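Long-range contacts in putative phosphosugar isomerase (Silicibacter pomeroyi DSS-3, PDB 3FJ1), which probably binds phosphosugars through its two SIS domains and may act as a sugar isomerase or aminotransferase, its exact reaction being unsettled: residues L23-V34 with A137-G145; T153-L164 with L306-Y317. One frame throughout, in Å; residues are numbered along the deposited sequence.

Contact 1: residues L23-V34 with A137-G145; sequences LLDHGAQDVARV and AHTIDIHAG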
# COMPACT_ATOMS: atom_id res chain seq x y z
N LEU A 23 5.99 -27.15 9.08
CA LEU A 23 5.76 -26.72 7.71
C LEU A 23 6.88 -27.25 6.79
O LEU A 23 6.61 -27.78 5.74
CB LEU A 23 5.66 -25.18 7.65
CG LEU A 23 5.58 -24.60 6.24
CD1 LEU A 23 4.39 -25.16 5.45
CD2 LEU A 23 5.56 -23.09 6.40
N LEU A 24 8.12 -27.11 7.22
CA LEU A 24 9.26 -27.64 6.46
C LEU A 24 9.14 -29.15 6.25
O LEU A 24 9.36 -29.65 5.13
CB LEU A 24 10.58 -27.28 7.14
CG LEU A 24 11.04 -25.82 7.11
CD1 LEU A 24 12.12 -25.51 8.15
CD2 LEU A 24 11.52 -25.40 5.69
N ASP A 25 8.77 -29.88 7.30
CA ASP A 25 8.62 -31.33 7.24
C ASP A 25 7.34 -31.74 6.48
O ASP A 25 7.44 -32.42 5.46
CB ASP A 25 8.62 -31.92 8.66
CG ASP A 25 9.95 -31.75 9.36
OD1 ASP A 25 10.97 -31.42 8.69
OD2 ASP A 25 9.99 -31.92 10.60
N HIS A 26 6.17 -31.32 6.94
CA HIS A 26 4.89 -31.73 6.35
C HIS A 26 4.46 -31.03 5.08
O HIS A 26 3.62 -31.57 4.36
CB HIS A 26 3.77 -31.58 7.38
CG HIS A 26 3.99 -32.40 8.60
ND1 HIS A 26 3.57 -33.71 8.71
CD2 HIS A 26 4.65 -32.11 9.75
CE1 HIS A 26 3.94 -34.19 9.89
NE2 HIS A 26 4.60 -33.24 10.54
N GLY A 27 4.99 -29.84 4.81
CA GLY A 27 4.61 -29.08 3.61
C GLY A 27 5.56 -29.22 2.44
O GLY A 27 5.23 -28.77 1.33
N ALA A 28 6.72 -29.82 2.66
CA ALA A 28 7.73 -29.96 1.63
C ALA A 28 7.20 -30.59 0.34
O ALA A 28 7.51 -30.12 -0.76
CB ALA A 28 8.93 -30.76 2.16
N GLN A 29 6.40 -31.65 0.46
CA GLN A 29 5.89 -32.36 -0.72
C GLN A 29 4.93 -31.53 -1.58
O GLN A 29 5.08 -31.44 -2.81
CB GLN A 29 5.22 -33.68 -0.28
CG GLN A 29 4.82 -34.57 -1.48
CD GLN A 29 4.31 -35.95 -1.08
OE1 GLN A 29 3.25 -36.10 -0.47
NE2 GLN A 29 5.06 -36.98 -1.47
N ASP A 30 3.94 -30.94 -0.93
CA ASP A 30 2.99 -30.09 -1.61
C ASP A 30 3.68 -28.88 -2.24
O ASP A 30 3.37 -28.49 -3.39
CB ASP A 30 1.88 -29.67 -0.67
CG ASP A 30 0.92 -30.80 -0.41
OD1 ASP A 30 1.14 -31.91 -0.95
OD2 ASP A 30 -0.06 -30.58 0.33
N VAL A 31 4.63 -28.30 -1.52
CA VAL A 31 5.34 -27.17 -2.09
C VAL A 31 6.12 -27.59 -3.33
O VAL A 31 6.08 -26.89 -4.35
CB VAL A 31 6.27 -26.49 -1.06
CG1 VAL A 31 7.17 -25.50 -1.77
CG2 VAL A 31 5.45 -25.79 0.01
N ALA A 32 6.78 -28.75 -3.29
CA ALA A 32 7.60 -29.18 -4.41
C ALA A 32 6.74 -29.45 -5.65
O ALA A 32 7.13 -29.15 -6.79
CB ALA A 32 8.39 -30.43 -4.06
N ARG A 33 5.58 -30.04 -5.40
CA ARG A 33 4.63 -30.35 -6.47
C ARG A 33 4.12 -29.08 -7.15
O ARG A 33 4.08 -29.01 -8.39
CB ARG A 33 3.46 -31.17 -5.93
CG ARG A 33 3.80 -32.60 -5.69
CD ARG A 33 2.66 -33.34 -5.03
NE ARG A 33 2.99 -34.76 -4.91
CZ ARG A 33 2.24 -35.66 -4.28
NH1 ARG A 33 1.10 -35.31 -3.72
NH2 ARG A 33 2.64 -36.92 -4.23
N VAL A 34 3.76 -28.06 -6.36
CA VAL A 34 3.30 -26.79 -6.94
C VAL A 34 4.44 -26.13 -7.72
O VAL A 34 4.23 -25.65 -8.82
CB VAL A 34 2.72 -25.82 -5.90
CG1 VAL A 34 2.32 -24.49 -6.55
CG2 VAL A 34 1.51 -26.47 -5.16
N ALA A 137 -6.44 -23.79 -7.61
CA ALA A 137 -5.91 -24.96 -8.29
C ALA A 137 -5.05 -25.78 -7.34
O ALA A 137 -5.03 -27.01 -7.42
CB ALA A 137 -5.11 -24.55 -9.56
N HIS A 138 -4.34 -25.09 -6.44
CA HIS A 138 -3.51 -25.73 -5.45
C HIS A 138 -3.62 -25.01 -4.12
O HIS A 138 -3.77 -23.79 -4.08
CB HIS A 138 -2.04 -25.69 -5.89
CG HIS A 138 -1.81 -26.36 -7.20
ND1 HIS A 138 -1.65 -27.73 -7.31
CD2 HIS A 138 -1.71 -25.87 -8.46
CE1 HIS A 138 -1.50 -28.05 -8.58
NE2 HIS A 138 -1.54 -26.95 -9.30
N THR A 139 -3.53 -25.77 -3.03
CA THR A 139 -3.50 -25.18 -1.70
C THR A 139 -2.26 -25.64 -0.96
O THR A 139 -1.96 -26.84 -0.91
CB THR A 139 -4.73 -25.54 -0.90
OG1 THR A 139 -5.85 -24.96 -1.57
CG2 THR A 139 -4.62 -24.99 0.57
N ILE A 140 -1.53 -24.69 -0.41
CA ILE A 140 -0.42 -25.00 0.45
C ILE A 140 -0.84 -24.70 1.90
O ILE A 140 -1.07 -23.53 2.28
CB ILE A 140 0.84 -24.21 0.07
CG1 ILE A 140 1.33 -24.66 -1.31
CG2 ILE A 140 1.91 -24.39 1.12
CD1 ILE A 140 2.35 -23.77 -1.95
N ASP A 141 -0.96 -25.76 2.69
CA ASP A 141 -1.25 -25.63 4.12
C ASP A 141 0.01 -25.07 4.82
O ASP A 141 1.10 -25.66 4.76
CB ASP A 141 -1.61 -27.01 4.65
CG ASP A 141 -2.08 -27.02 6.10
OD1 ASP A 141 -1.80 -26.10 6.90
OD2 ASP A 141 -2.73 -28.04 6.45
N ILE A 142 -0.15 -23.93 5.48
CA ILE A 142 0.96 -23.26 6.18
C ILE A 142 1.37 -23.88 7.53
O ILE A 142 2.43 -23.52 8.10
CB ILE A 142 0.71 -21.73 6.32
CG1 ILE A 142 -0.39 -21.41 7.36
CG2 ILE A 142 0.42 -21.13 4.89
CD1 ILE A 142 -0.62 -19.90 7.61
N HIS A 143 0.59 -24.82 8.04
CA HIS A 143 0.92 -25.50 9.28
C HIS A 143 1.23 -24.58 10.47
O HIS A 143 2.16 -24.82 11.23
CB HIS A 143 2.09 -26.50 9.03
CG HIS A 143 1.74 -27.62 8.10
ND1 HIS A 143 1.81 -27.51 6.73
CD2 HIS A 143 1.30 -28.87 8.35
CE1 HIS A 143 1.44 -28.65 6.18
NE2 HIS A 143 1.12 -29.49 7.14
N ALA A 144 0.44 -23.52 10.62
CA ALA A 144 0.58 -22.58 11.71
C ALA A 144 -0.08 -23.16 12.95
O ALA A 144 0.31 -22.82 14.07
CB ALA A 144 -0.11 -21.27 11.36
N GLY A 145 -1.05 -24.05 12.75
CA GLY A 145 -1.84 -24.61 13.87
C GLY A 145 -2.83 -23.56 14.36
O GLY A 145 -2.96 -22.50 13.78
O HOH W 1 -0.81 -28.43 1.56
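Strand 138-141, an outer strand of the parallel sheet in the first SIS domain, and the loop after it are flanked by the long helix 8-41, which runs alongside: Leu23 packs where strand gives way to loop, against Asp141 O and Ile142 O, and Val31 and Val34 lie on the strand. The short segments run nearly antiparallel, at 162°, with axes 8.3 Å apart. Val34 CG2 meets His138 CB at 3.7 Å, and Val31 CG2 meets Ile140 CG2 at 4.0 Å, these two side chains crossing at about a right angle. One water bridges the polar side of the contact, donating to Asp30 OD2 and Thr139 O and accepting from Asp141 N. At the end of the strand, Asp141 OD1 accepts a hydrogen bond from the His143 backbone N at 2.9 Å in an Asx turn, from above the carboxylate plane. With chi1 at -65°, His143 CG stands anti to its carbonyl carbon, and the ring comes up against the helix: His143 NE2 lies 3.4 Å from His26 CB, His143 ND1 3.7 Å from Leu23 CD1. The two imidazole planes differ by 25°, but the ring centres are offset, giving little stacking. His143 ND1 also donates a weak hydrogen bond to Asp141 O. An alanine in place of His143 would probably open a gap beside His26 CB and Leu23 CD1 and deprive Asp141 O of that weak bond. With no direct hydrogen bond between the segments, the pairing rests on van der Waals packing, partly against polar atoms, and one water linking Asp30 to the strand backbone.

Contact 2: residues T153-L164 with L306-Y317; sequences TKTFVTSAVAGL and LTDPLSLIVSFY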
# COMPACT_ATOMS: atom_id res chain seq x y z
N THR A 153 1.00 -14.42 15.20
CA THR A 153 2.39 -14.38 14.81
C THR A 153 2.78 -15.61 13.98
O THR A 153 3.58 -15.54 13.01
CB THR A 153 3.29 -14.25 16.09
OG1 THR A 153 3.04 -15.36 16.97
CG2 THR A 153 3.02 -12.93 16.87
N LYS A 154 2.24 -16.76 14.35
CA LYS A 154 2.54 -17.98 13.63
C LYS A 154 2.06 -17.90 12.19
O LYS A 154 2.75 -18.34 11.26
CB LYS A 154 1.88 -19.18 14.32
CG LYS A 154 2.48 -19.50 15.65
CD LYS A 154 1.94 -20.83 16.22
CE LYS A 154 0.43 -20.86 16.47
NZ LYS A 154 0.05 -22.23 16.97
N THR A 155 0.85 -17.40 12.02
CA THR A 155 0.26 -17.24 10.70
C THR A 155 1.14 -16.36 9.82
O THR A 155 1.40 -16.70 8.67
CB THR A 155 -1.17 -16.67 10.80
OG1 THR A 155 -2.04 -17.69 11.32
CG2 THR A 155 -1.69 -16.25 9.42
N PHE A 156 1.59 -15.21 10.34
CA PHE A 156 2.49 -14.37 9.53
C PHE A 156 3.78 -15.11 9.11
O PHE A 156 4.13 -15.16 7.92
CB PHE A 156 2.86 -13.08 10.26
CG PHE A 156 3.71 -12.18 9.43
CD1 PHE A 156 3.13 -11.28 8.57
CD2 PHE A 156 5.09 -12.32 9.41
CE1 PHE A 156 3.90 -10.46 7.77
CE2 PHE A 156 5.89 -11.49 8.59
CZ PHE A 156 5.28 -10.57 7.75
N VAL A 157 4.47 -15.68 10.09
CA VAL A 157 5.76 -16.34 9.84
C VAL A 157 5.62 -17.52 8.90
O VAL A 157 6.33 -17.57 7.90
CB VAL A 157 6.50 -16.71 11.15
CG1 VAL A 157 7.75 -17.52 10.85
CG2 VAL A 157 6.86 -15.42 11.94
N THR A 158 4.70 -18.43 9.19
CA THR A 158 4.50 -19.62 8.35
C THR A 158 3.97 -19.30 6.94
O THR A 158 4.35 -19.97 5.98
CB THR A 158 3.59 -20.68 9.02
OG1 THR A 158 2.30 -20.14 9.29
CG2 THR A 158 4.24 -21.24 10.31
N SER A 159 3.11 -18.29 6.82
CA SER A 159 2.65 -17.84 5.49
C SER A 159 3.85 -17.43 4.63
O SER A 159 3.99 -17.83 3.45
CB SER A 159 1.63 -16.70 5.61
OG SER A 159 0.38 -17.15 6.17
N ALA A 160 4.71 -16.58 5.20
CA ALA A 160 5.87 -16.12 4.51
C ALA A 160 6.82 -17.27 4.18
O ALA A 160 7.31 -17.36 3.06
CB ALA A 160 6.58 -14.97 5.29
N VAL A 161 7.04 -18.18 5.14
CA VAL A 161 7.92 -19.31 4.91
C VAL A 161 7.39 -20.21 3.78
O VAL A 161 8.16 -20.58 2.88
CB VAL A 161 8.17 -20.13 6.19
CG1 VAL A 161 8.83 -21.43 5.86
CG2 VAL A 161 9.04 -19.28 7.15
N ALA A 162 6.09 -20.50 3.81
CA ALA A 162 5.44 -21.28 2.74
C ALA A 162 5.69 -20.66 1.36
O ALA A 162 6.06 -21.38 0.41
CB ALA A 162 3.95 -21.47 2.99
N GLY A 163 5.45 -19.35 1.23
CA GLY A 163 5.70 -18.63 -0.02
C GLY A 163 7.17 -18.65 -0.42
O GLY A 163 7.50 -18.84 -1.60
N LEU A 164 8.06 -18.48 0.54
CA LEU A 164 9.50 -18.52 0.27
C LEU A 164 9.97 -19.91 -0.19
O LEU A 164 10.82 -20.00 -1.07
CB LEU A 164 10.34 -18.00 1.45
CG LEU A 164 10.28 -16.48 1.70
CD1 LEU A 164 10.94 -16.19 3.04
CD2 LEU A 164 10.85 -15.57 0.55
N LEU A 306 16.65 -13.01 1.90
CA LEU A 306 15.19 -13.07 1.89
C LEU A 306 14.53 -13.66 3.16
O LEU A 306 13.36 -13.43 3.42
CB LEU A 306 14.70 -13.80 0.63
CG LEU A 306 14.98 -13.03 -0.67
CD1 LEU A 306 14.57 -13.85 -1.90
CD2 LEU A 306 14.27 -11.69 -0.61
N THR A 307 15.27 -14.45 3.92
CA THR A 307 14.78 -15.02 5.17
C THR A 307 15.10 -14.11 6.37
O THR A 307 14.47 -14.22 7.41
CB THR A 307 15.33 -16.47 5.39
OG1 THR A 307 16.70 -16.52 4.99
CG2 THR A 307 14.53 -17.50 4.54
N ASP A 308 16.04 -13.17 6.21
CA ASP A 308 16.43 -12.29 7.31
C ASP A 308 15.27 -11.56 7.98
O ASP A 308 15.23 -11.49 9.20
CB ASP A 308 17.52 -11.29 6.91
CG ASP A 308 18.96 -11.86 7.03
OD1 ASP A 308 19.17 -13.04 7.40
OD2 ASP A 308 19.87 -11.08 6.71
N PRO A 309 14.34 -10.99 7.20
CA PRO A 309 13.23 -10.28 7.84
C PRO A 309 12.37 -11.10 8.81
O PRO A 309 11.85 -10.54 9.75
CB PRO A 309 12.42 -9.74 6.65
CG PRO A 309 13.43 -9.61 5.56
CD PRO A 309 14.30 -10.83 5.74
N LEU A 310 12.26 -12.41 8.59
CA LEU A 310 11.49 -13.26 9.49
C LEU A 310 12.13 -13.31 10.88
O LEU A 310 11.43 -13.31 11.91
CB LEU A 310 11.31 -14.65 8.89
CG LEU A 310 10.32 -14.77 7.72
CD1 LEU A 310 10.49 -16.15 7.14
CD2 LEU A 310 8.86 -14.48 8.13
N SER A 311 13.46 -13.34 10.93
CA SER A 311 14.13 -13.33 12.21
C SER A 311 13.83 -11.98 12.94
O SER A 311 13.52 -11.93 14.14
CB SER A 311 15.64 -13.54 11.98
OG SER A 311 16.35 -13.32 13.18
N LEU A 312 13.89 -10.88 12.21
CA LEU A 312 13.66 -9.55 12.79
C LEU A 312 12.25 -9.39 13.36
O LEU A 312 12.07 -8.84 14.42
CB LEU A 312 13.89 -8.47 11.72
CG LEU A 312 15.22 -8.48 10.98
CD1 LEU A 312 15.29 -7.33 9.97
CD2 LEU A 312 16.37 -8.38 12.01
N ILE A 313 11.24 -9.86 12.62
CA ILE A 313 9.86 -9.76 13.09
C ILE A 313 9.63 -10.62 14.33
O ILE A 313 8.85 -10.24 15.18
CB ILE A 313 8.82 -10.02 11.98
CG1 ILE A 313 7.45 -9.39 12.36
CG2 ILE A 313 8.75 -11.54 11.57
CD1 ILE A 313 7.39 -7.83 12.39
N VAL A 314 10.27 -11.78 14.42
CA VAL A 314 10.14 -12.62 15.63
C VAL A 314 10.70 -11.85 16.85
O VAL A 314 10.07 -11.83 17.94
CB VAL A 314 10.75 -14.03 15.45
CG1 VAL A 314 10.84 -14.75 16.80
CG2 VAL A 314 9.91 -14.88 14.41
N SER A 315 11.86 -11.23 16.68
CA SER A 315 12.43 -10.42 17.77
C SER A 315 11.49 -9.25 18.13
O SER A 315 11.29 -8.93 19.31
CB SER A 315 13.82 -9.93 17.41
OG SER A 315 14.75 -11.02 17.37
N PHE A 316 10.91 -8.64 17.11
CA PHE A 316 9.96 -7.55 17.35
C PHE A 316 8.75 -8.04 18.15
O PHE A 316 8.31 -7.36 19.09
CB PHE A 316 9.49 -6.93 16.02
CG PHE A 316 8.43 -5.87 16.20
CD1 PHE A 316 8.77 -4.59 16.52
CD2 PHE A 316 7.09 -6.17 16.04
CE1 PHE A 316 7.78 -3.62 16.69
CE2 PHE A 316 6.12 -5.21 16.22
CZ PHE A 316 6.45 -3.95 16.53
N TYR A 317 8.19 -9.17 17.74
CA TYR A 317 7.02 -9.74 18.41
C TYR A 317 7.31 -9.96 19.90
O TYR A 317 6.49 -9.67 20.78
CB TYR A 317 6.62 -11.09 17.79
CG TYR A 317 6.02 -11.07 16.38
CD1 TYR A 317 5.21 -10.03 15.93
CD2 TYR A 317 6.20 -12.17 15.55
CE1 TYR A 317 4.63 -10.07 14.66
CE2 TYR A 317 5.62 -12.21 14.27
CZ TYR A 317 4.84 -11.17 13.84
OH TYR A 317 4.29 -11.24 12.56
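Thr153 CG2 sits over one face of the Tyr317 ring, 3.5 Å from the ring centroid and 11° off its normal, a CH-pi contact made almost squarely above the centre. The methyl gets there because it lies anti to the carbonyl carbon, while OG1 takes the place between backbone N and carbonyl (chi1 58°). The opposite face of the ring is met by Ile313 O of its own helix, toward the rim, and Val157 CG2 comes in at the edge of the ring. Phe156 and Tyr317 cross at about a right angle, and Tyr317 OH lies 3.3 Å from Phe156 CB; that oxygen has its hydrogen bond elsewhere, to Glu222. The Phe156 ring also meets Ile313 CG2 at CE2, 4.1 Å away. Helices 153-171 and 308-326, one within each SIS domain, here pack antiparallel, their local axes 177° apart in direction and 10.7 Å apart at closest approach, with knobs-into-holes interlocking in both directions. Val157 enters a hole formed by Leu310, Ile313, Val314 and Tyr317; its CG2 is 4.0 Å from Val314 CG2, the two valines crossing at about a right angle. In return Leu310 enters the hole of Val157, Ala160, Val161 and Leu164. Its two branches divide the work: CD2 reaches Ala160 CB at 3.7 Å, while CD1 presses on Val161 CG2 at 3.4 Å, a close carbon-carbon approach. Farther along, Leu164 CD1 lies 3.7 Å from Leu306 O, a carbonyl that accepts from Tyr60 OH, and also touches the methyl of Thr307. Helix 53-69 adjoins this end too, where Ala64 meets Leu164.

Both segments of contact 1 precede those of contact 2 in the sequence, and the centres of the two contacts are 16 Å apart. Strand 138-141 is followed, after a loop, by helix 153-171, which serves both: Ile142 and Leu23 of contact 1 rest on Thr158 or Ser159, while other residues of that helix face helix 308-326. Contact 1 lies within the first half, 18 Å from the centre of the chain and partly buried, joining the N-terminal helix 8-41 to an outer strand of its sheet. Contact 2, 5 Å from the centre and wholly buried, joins the two SIS domains. Helix 153-171 thus touches contact 1 on one side and helix 308-326 on another.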